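Local coordinates for putative DNA helicase (Lactobacillus plantarum, PDB 3DMN), which probably unwinds DNA at the expense of ATP, as UvrD-like helicases do, and is represented here by its C-terminal domain, at residues R6-V20 against R134-L148. Sequence-based numbering, arbitrary orientation.
Sequences RSTQQITDFTKEILV and RQLLYTICSRAMHEL. With ACT (acetate ion), chain G; ACT (acetate ion), chain D.
R134 reaches across to I18 and V20. Its CB and CG pass I18 O at van der Waals distance, and CD comes within 3.2 Å of that oxygen. NE lies under V20 CG1, which sits over one face of the guanidinium. NH1 then donates to I18 O at 2.8 Å, with the acceptor close to the guanidinium plane. The chain is extended from CG to NE, and this carries the charged end past the carbonyl. E131 forms a salt bridge with NE, and L159 O takes a second bond from NH1, which should limit rotation of the group. An acetate ion, probably from crystallisation, accepts from V20 N beside R134 CD.

Next to it, L19 lies over one face of the Y138 ring. CD1 stands 3.6 Å from the centroid, only 2° off the normal, a CH-pi contact. S142 OG lies over the opposite face, toward the rim. T15 O meets the ring edge at CD1. Y138 CG is anti to the backbone N (chi1 169°), which turns the ring toward helix 9-16.

The axes of helices 9-16 and 134-141 run antiparallel and come within 9.6 Å. Helix 134-141 leads into strand 147-153 of the parallel sheet, an alpha/beta arrangement consistent with the P-loop NTPase clan. I18 CD1 packs on C141 SG and T15 CG2 on C141 CB. F14 CD2 reaches the strand, meeting L148 CD2 at 3.7 Å. A water donates to both T15 OG1 and S142 OG.

At the other end, I11 CD1 covers the backbone at H146. S7 OG donates to A144 O at 2.6 Å, and T8 N to M145 O at 3.1 Å. T8 OG1 is the N-cap acceptor for I11 N, and a water links it to H146 O.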
loop_
_atom_site.group_PDB
_atom_site.type_symbol
_atom_site.label_atom_id
_atom_site.label_comp_id
_atom_site.label_asym_id
_atom_site.label_seq_id
_atom_site.Cartn_x
_atom_site.Cartn_y
_atom_site.Cartn_z
ATOM N N ARG A 6 -3.905 11.325 -12.687
ATOM C CA ARG A 6 -2.804 11.895 -11.899
ATOM C C ARG A 6 -3.118 11.852 -10.405
ATOM O O ARG A 6 -4.272 12.090 -10.002
ATOM C CB ARG A 6 -2.527 13.320 -12.345
ATOM C CG ARG A 6 -1.520 13.388 -13.464
ATOM C CD ARG A 6 -1.917 14.382 -14.535
ATOM N NE ARG A 6 -0.751 14.897 -15.259
ATOM C CZ ARG A 6 0.065 14.170 -16.027
ATOM N NH1 ARG A 6 1.090 14.760 -16.634
ATOM N NH2 ARG A 6 -0.128 12.863 -16.189
ATOM N N SER A 7 -2.102 11.538 -9.602
ATOM C CA SER A 7 -2.258 11.506 -8.162
ATOM C C SER A 7 -2.170 12.917 -7.611
ATOM O O SER A 7 -1.857 13.890 -8.334
ATOM C CB SER A 7 -1.190 10.660 -7.457
ATOM O OG SER A 7 -1.047 9.347 -7.978
ATOM N N THR A 8 -2.449 13.020 -6.321
ATOM C CA THR A 8 -2.294 14.282 -5.603
ATOM C C THR A 8 -0.821 14.653 -5.602
ATOM O O THR A 8 0.048 13.792 -5.724
ATOM C CB THR A 8 -2.702 14.135 -4.133
ATOM O OG1 THR A 8 -1.866 13.162 -3.510
ATOM C CG2 THR A 8 -4.219 13.762 -4.001
ATOM N N GLN A 9 -0.557 15.949 -5.441
ATOM C CA GLN A 9 0.840 16.375 -5.270
ATOM C C GLN A 9 1.564 15.636 -4.139
ATOM O O GLN A 9 2.763 15.364 -4.238
ATOM C CB GLN A 9 0.866 17.860 -4.966
ATOM C CG GLN A 9 2.308 18.358 -4.788
ATOM C CD GLN A 9 2.376 19.862 -4.784
ATOM O OE1 GLN A 9 1.487 20.546 -4.256
ATOM N NE2 GLN A 9 3.436 20.393 -5.382
ATOM N N GLN A 10 0.847 15.345 -3.061
ATOM C CA GLN A 10 1.444 14.680 -1.893
ATOM C C GLN A 10 1.965 13.299 -2.290
ATOM O O GLN A 10 3.097 12.927 -1.953
ATOM C CB GLN A 10 0.414 14.589 -0.762
ATOM C CG GLN A 10 0.221 15.934 -0.032
ATOM C CD GLN A 10 -0.537 16.974 -0.804
ATOM O OE1 GLN A 10 -1.269 16.689 -1.759
ATOM N NE2 GLN A 10 -0.357 18.209 -0.392
ATOM N N ILE A 11 1.128 12.532 -2.985
ATOM C CA ILE A 11 1.535 11.177 -3.413
ATOM C C ILE A 11 2.637 11.255 -4.474
ATOM O O ILE A 11 3.602 10.503 -4.407
ATOM C CB ILE A 11 0.277 10.387 -3.896
ATOM C CG1 ILE A 11 -0.580 10.103 -2.671
ATOM C CG2 ILE A 11 0.644 9.100 -4.623
ATOM C CD1 ILE A 11 -1.922 9.589 -3.005
ATOM N N THR A 12 2.495 12.177 -5.433
ATOM C CA THR A 12 3.492 12.356 -6.490
ATOM C C THR A 12 4.875 12.669 -5.910
ATOM O O THR A 12 5.885 12.098 -6.311
ATOM C CB THR A 12 3.020 13.492 -7.422
ATOM O OG1 THR A 12 1.816 13.058 -8.080
ATOM C CG2 THR A 12 4.107 13.844 -8.428
ATOM N N ASP A 13 4.902 13.591 -4.956
ATOM C CA ASP A 13 6.155 13.992 -4.359
ATOM C C ASP A 13 6.819 12.899 -3.510
ATOM O O ASP A 13 8.031 12.732 -3.564
ATOM C CB ASP A 13 5.959 15.240 -3.507
ATOM C CG ASP A 13 5.863 16.486 -4.333
ATOM O OD1 ASP A 13 6.027 16.454 -5.588
ATOM O OD2 ASP A 13 5.596 17.564 -3.730
ATOM N N PHE A 14 6.025 12.218 -2.698
ATOM C CA PHE A 14 6.532 11.074 -1.949
ATOM C C PHE A 14 7.074 9.983 -2.906
ATOM O O PHE A 14 8.238 9.519 -2.779
ATOM C CB PHE A 14 5.410 10.523 -1.078
ATOM C CG PHE A 14 5.782 9.233 -0.384
ATOM C CD1 PHE A 14 6.400 9.269 0.864
ATOM C CD2 PHE A 14 5.434 8.012 -0.935
ATOM C CE1 PHE A 14 6.757 8.067 1.545
ATOM C CE2 PHE A 14 5.769 6.815 -0.292
ATOM C CZ PHE A 14 6.403 6.827 0.956
ATOM N N THR A 15 6.265 9.606 -3.905
ATOM C CA THR A 15 6.695 8.518 -4.761
ATOM C C THR A 15 7.908 8.843 -5.627
ATOM O O THR A 15 8.746 7.972 -5.865
ATOM C CB THR A 15 5.544 7.982 -5.628
ATOM O OG1 THR A 15 5.083 9.014 -6.521
ATOM C CG2 THR A 15 4.399 7.494 -4.756
ATOM N N LYS A 16 8.017 10.090 -6.098
ATOM C CA LYS A 16 9.129 10.433 -6.989
ATOM C C LYS A 16 10.477 10.157 -6.292
ATOM O O LYS A 16 11.451 9.813 -6.936
ATOM C CB LYS A 16 9.036 11.889 -7.470
ATOM C CG LYS A 16 9.400 12.911 -6.417
ATOM C CD LYS A 16 9.025 14.307 -6.815
ATOM C CE LYS A 16 9.340 15.240 -5.654
ATOM N NZ LYS A 16 8.993 16.651 -6.203
ATOM N N GLU A 17 10.515 10.299 -4.967
ATOM C CA GLU A 17 11.784 10.223 -4.238
ATOM C C GLU A 17 12.174 8.777 -3.973
ATOM O O GLU A 17 13.266 8.512 -3.442
ATOM C CB GLU A 17 11.679 11.006 -2.934
ATOM C CG GLU A 17 11.430 12.504 -3.200
ATOM C CD GLU A 17 11.990 13.428 -2.127
ATOM O OE1 GLU A 17 12.337 12.985 -1.032
ATOM O OE2 GLU A 17 11.981 14.662 -2.370
ATOM N N ILE A 18 11.282 7.843 -4.333
ATOM C CA ILE A 18 11.634 6.395 -4.215
ATOM C C ILE A 18 12.674 6.008 -5.281
ATOM O O ILE A 18 13.504 5.096 -5.076
ATOM C CB ILE A 18 10.401 5.505 -4.324
ATOM C CG1 ILE A 18 9.441 5.829 -3.186
ATOM C CG2 ILE A 18 10.791 3.984 -4.241
ATOM C CD1 ILE A 18 8.065 5.170 -3.244
ATOM N N LEU A 19 12.597 6.678 -6.426
ATOM C CA LEU A 19 13.527 6.420 -7.530
ATOM C C LEU A 19 14.835 7.170 -7.330
ATOM O O LEU A 19 14.840 8.269 -6.807
ATOM C CB LEU A 19 12.916 6.855 -8.867
ATOM C CG LEU A 19 11.617 6.113 -9.197
ATOM C CD1 LEU A 19 11.041 6.578 -10.536
ATOM C CD2 LEU A 19 11.831 4.587 -9.232
ATOM N N VAL A 20 15.934 6.563 -7.738
ATOM C CA VAL A 20 17.214 7.273 -7.825
ATOM C C VAL A 20 17.472 7.438 -9.339
ATOM O O VAL A 20 17.816 6.485 -10.027
ATOM C CB VAL A 20 18.330 6.519 -7.044
ATOM C CG1 VAL A 20 17.926 6.386 -5.598
ATOM C CG2 VAL A 20 18.560 5.134 -7.586
ATOM N N ARG A 134 13.563 -0.621 -6.239
ATOM C CA ARG A 134 12.977 0.739 -6.174
ATOM C C ARG A 134 11.864 0.898 -7.213
ATOM O O ARG A 134 10.802 1.517 -6.931
ATOM C CB ARG A 134 14.059 1.789 -6.426
ATOM C CG ARG A 134 14.964 1.974 -5.210
ATOM C CD ARG A 134 15.966 3.079 -5.444
ATOM N NE ARG A 134 16.824 3.159 -4.266
ATOM C CZ ARG A 134 16.489 3.746 -3.121
ATOM N NH1 ARG A 134 15.311 4.384 -3.006
ATOM N NH2 ARG A 134 17.340 3.676 -2.089
ATOM N N GLN A 135 12.085 0.364 -8.417
ATOM C CA GLN A 135 11.098 0.555 -9.501
ATOM C C GLN A 135 9.764 -0.075 -9.077
ATOM O O GLN A 135 8.694 0.521 -9.234
ATOM C CB GLN A 135 11.598 -0.085 -10.792
ATOM C CG GLN A 135 10.607 0.035 -11.919
ATOM C CD GLN A 135 10.336 1.492 -12.258
ATOM O OE1 GLN A 135 11.253 2.309 -12.293
ATOM N NE2 GLN A 135 9.082 1.814 -12.520
ATOM N N LEU A 136 9.838 -1.284 -8.522
ATOM C CA LEU A 136 8.627 -1.964 -8.024
ATOM C C LEU A 136 7.910 -1.159 -6.938
ATOM O O LEU A 136 6.697 -0.934 -7.032
ATOM C CB LEU A 136 9.010 -3.354 -7.492
ATOM C CG LEU A 136 7.845 -4.100 -6.843
ATOM C CD1 LEU A 136 6.807 -4.477 -7.873
ATOM C CD2 LEU A 136 8.370 -5.366 -6.136
ATOM N N LEU A 137 8.642 -0.729 -5.904
ATOM C CA LEU A 137 8.004 -0.017 -4.818
ATOM C C LEU A 137 7.408 1.290 -5.318
ATOM O O LEU A 137 6.284 1.636 -4.954
ATOM C CB LEU A 137 9.015 0.234 -3.690
ATOM C CG LEU A 137 8.451 0.898 -2.445
ATOM C CD1 LEU A 137 7.330 0.049 -1.822
ATOM C CD2 LEU A 137 9.603 1.113 -1.453
ATOM N N TYR A 138 8.137 1.982 -6.193
ATOM C CA TYR A 138 7.621 3.201 -6.822
ATOM C C TYR A 138 6.305 2.919 -7.571
ATOM O O TYR A 138 5.302 3.622 -7.413
ATOM C CB TYR A 138 8.665 3.700 -7.812
ATOM C CG TYR A 138 8.137 4.783 -8.711
ATOM C CD1 TYR A 138 8.015 6.082 -8.234
ATOM C CD2 TYR A 138 7.768 4.503 -10.008
ATOM C CE1 TYR A 138 7.542 7.113 -9.089
ATOM C CE2 TYR A 138 7.288 5.486 -10.851
ATOM C CZ TYR A 138 7.170 6.783 -10.387
ATOM O OH TYR A 138 6.686 7.747 -11.262
ATOM N N THR A 139 6.342 1.904 -8.417
ATOM C CA THR A 139 5.160 1.548 -9.208
ATOM C C THR A 139 3.952 1.217 -8.326
ATOM O O THR A 139 2.855 1.645 -8.597
ATOM C CB THR A 139 5.491 0.397 -10.144
ATOM O OG1 THR A 139 6.540 0.840 -11.006
ATOM C CG2 THR A 139 4.283 0.029 -10.990
ATOM N N ILE A 140 4.163 0.433 -7.281
ATOM C CA ILE A 140 3.063 0.090 -6.376
ATOM C C ILE A 140 2.474 1.344 -5.737
ATOM O O ILE A 140 1.260 1.550 -5.730
ATOM C CB ILE A 140 3.556 -0.859 -5.305
ATOM C CG1 ILE A 140 3.917 -2.214 -5.951
ATOM C CG2 ILE A 140 2.507 -1.027 -4.200
ATOM C CD1 ILE A 140 4.577 -3.196 -4.935
ATOM N N CYS A 141 3.342 2.175 -5.189
ATOM C CA CYS A 141 2.856 3.348 -4.473
ATOM C C CYS A 141 2.154 4.305 -5.439
ATOM O O CYS A 141 1.179 4.966 -5.048
ATOM C CB CYS A 141 4.030 4.047 -3.788
ATOM S SG CYS A 141 4.673 3.170 -2.376
ATOM N N SER A 142 2.625 4.351 -6.689
ATOM C CA SER A 142 2.121 5.283 -7.685
ATOM C C SER A 142 0.705 4.906 -8.182
ATOM O O SER A 142 0.079 5.677 -8.909
ATOM C CB SER A 142 3.124 5.441 -8.842
ATOM O OG SER A 142 4.332 6.045 -8.377
ATOM N N ARG A 143 0.218 3.718 -7.786
ATOM C CA ARG A 143 -1.151 3.288 -8.128
ATOM C C ARG A 143 -2.186 4.085 -7.344
ATOM O O ARG A 143 -3.356 4.067 -7.703
ATOM C CB ARG A 143 -1.367 1.814 -7.837
ATOM C CG ARG A 143 -0.351 0.901 -8.512
ATOM C CD ARG A 143 -0.804 0.511 -9.849
ATOM N NE ARG A 143 0.191 -0.290 -10.560
ATOM C CZ ARG A 143 0.309 -0.271 -11.882
ATOM N NH1 ARG A 143 -0.510 0.495 -12.608
ATOM N NH2 ARG A 143 1.247 -1.012 -12.483
ATOM N N ALA A 144 -1.763 4.726 -6.242
ATOM C CA ALA A 144 -2.706 5.502 -5.404
ATOM C C ALA A 144 -2.961 6.856 -5.990
ATOM O O ALA A 144 -2.013 7.631 -6.259
ATOM C CB ALA A 144 -2.132 5.713 -3.964
HETATM N N MSE A 145 -4.243 7.178 -6.116
HETATM C CA MSE A 145 -4.631 8.472 -6.665
HETATM C C MSE A 145 -4.778 9.494 -5.548
HETATM O O MSE A 145 -4.307 10.639 -5.693
HETATM C CB MSE A 145 -5.906 8.365 -7.513
HETATM C CG MSE A 145 -5.721 7.537 -8.753
HETATM SE SE MSE A 145 -4.356 8.255 -10.004
HETATM C CE MSE A 145 -2.860 7.009 -9.660
ATOM N N HIS A 146 -5.409 9.107 -4.442
ATOM C CA HIS A 146 -5.867 10.095 -3.449
ATOM C C HIS A 146 -5.343 9.831 -2.023
ATOM O O HIS A 146 -5.004 10.767 -1.310
ATOM C CB HIS A 146 -7.408 10.229 -3.490
ATOM C CG HIS A 146 -7.931 10.562 -4.871
ATOM N ND1 HIS A 146 -8.899 9.813 -5.522
ATOM C CD2 HIS A 146 -7.566 11.530 -5.747
ATOM C CE1 HIS A 146 -9.115 10.317 -6.724
ATOM N NE2 HIS A 146 -8.328 11.367 -6.882
ATOM N N GLU A 147 -5.243 8.560 -1.632
ATOM C CA GLU A 147 -4.758 8.187 -0.289
ATOM C C GLU A 147 -3.759 7.042 -0.421
ATOM O O GLU A 147 -3.996 6.100 -1.139
ATOM C CB GLU A 147 -5.933 7.730 0.574
ATOM C CG GLU A 147 -5.633 7.742 2.074
ATOM C CD GLU A 147 -5.701 9.165 2.677
ATOM O OE1 GLU A 147 -6.309 10.061 2.037
ATOM O OE2 GLU A 147 -5.183 9.374 3.800
ATOM N N LEU A 148 -2.645 7.176 0.281
ATOM C CA LEU A 148 -1.596 6.152 0.239
ATOM C C LEU A 148 -1.122 5.859 1.652
ATOM O O LEU A 148 -0.726 6.772 2.389
ATOM C CB LEU A 148 -0.434 6.640 -0.628
ATOM C CG LEU A 148 0.827 5.773 -0.622
ATOM C CD1 LEU A 148 0.536 4.378 -1.220
ATOM C CD2 LEU A 148 2.030 6.497 -1.350
HETATM C C ACT G . 2.595 -2.615 -9.639
HETATM O O ACT G . 2.297 -2.580 -10.855
HETATM O OXT ACT G . 1.780 -2.124 -8.861
HETATM C CH3 ACT G . 3.875 -3.201 -9.177
HETATM C C ACT D . 15.370 3.765 -9.852
HETATM O O ACT D . 15.824 3.772 -8.681
HETATM O OXT ACT D . 15.256 4.855 -10.455
HETATM C CH3 ACT D . 14.991 2.539 -10.555
HETATM O O HOH W 1 -2.855 12.516 -1.044
HETATM O O HOH W 2 4.105 8.670 -9.366
#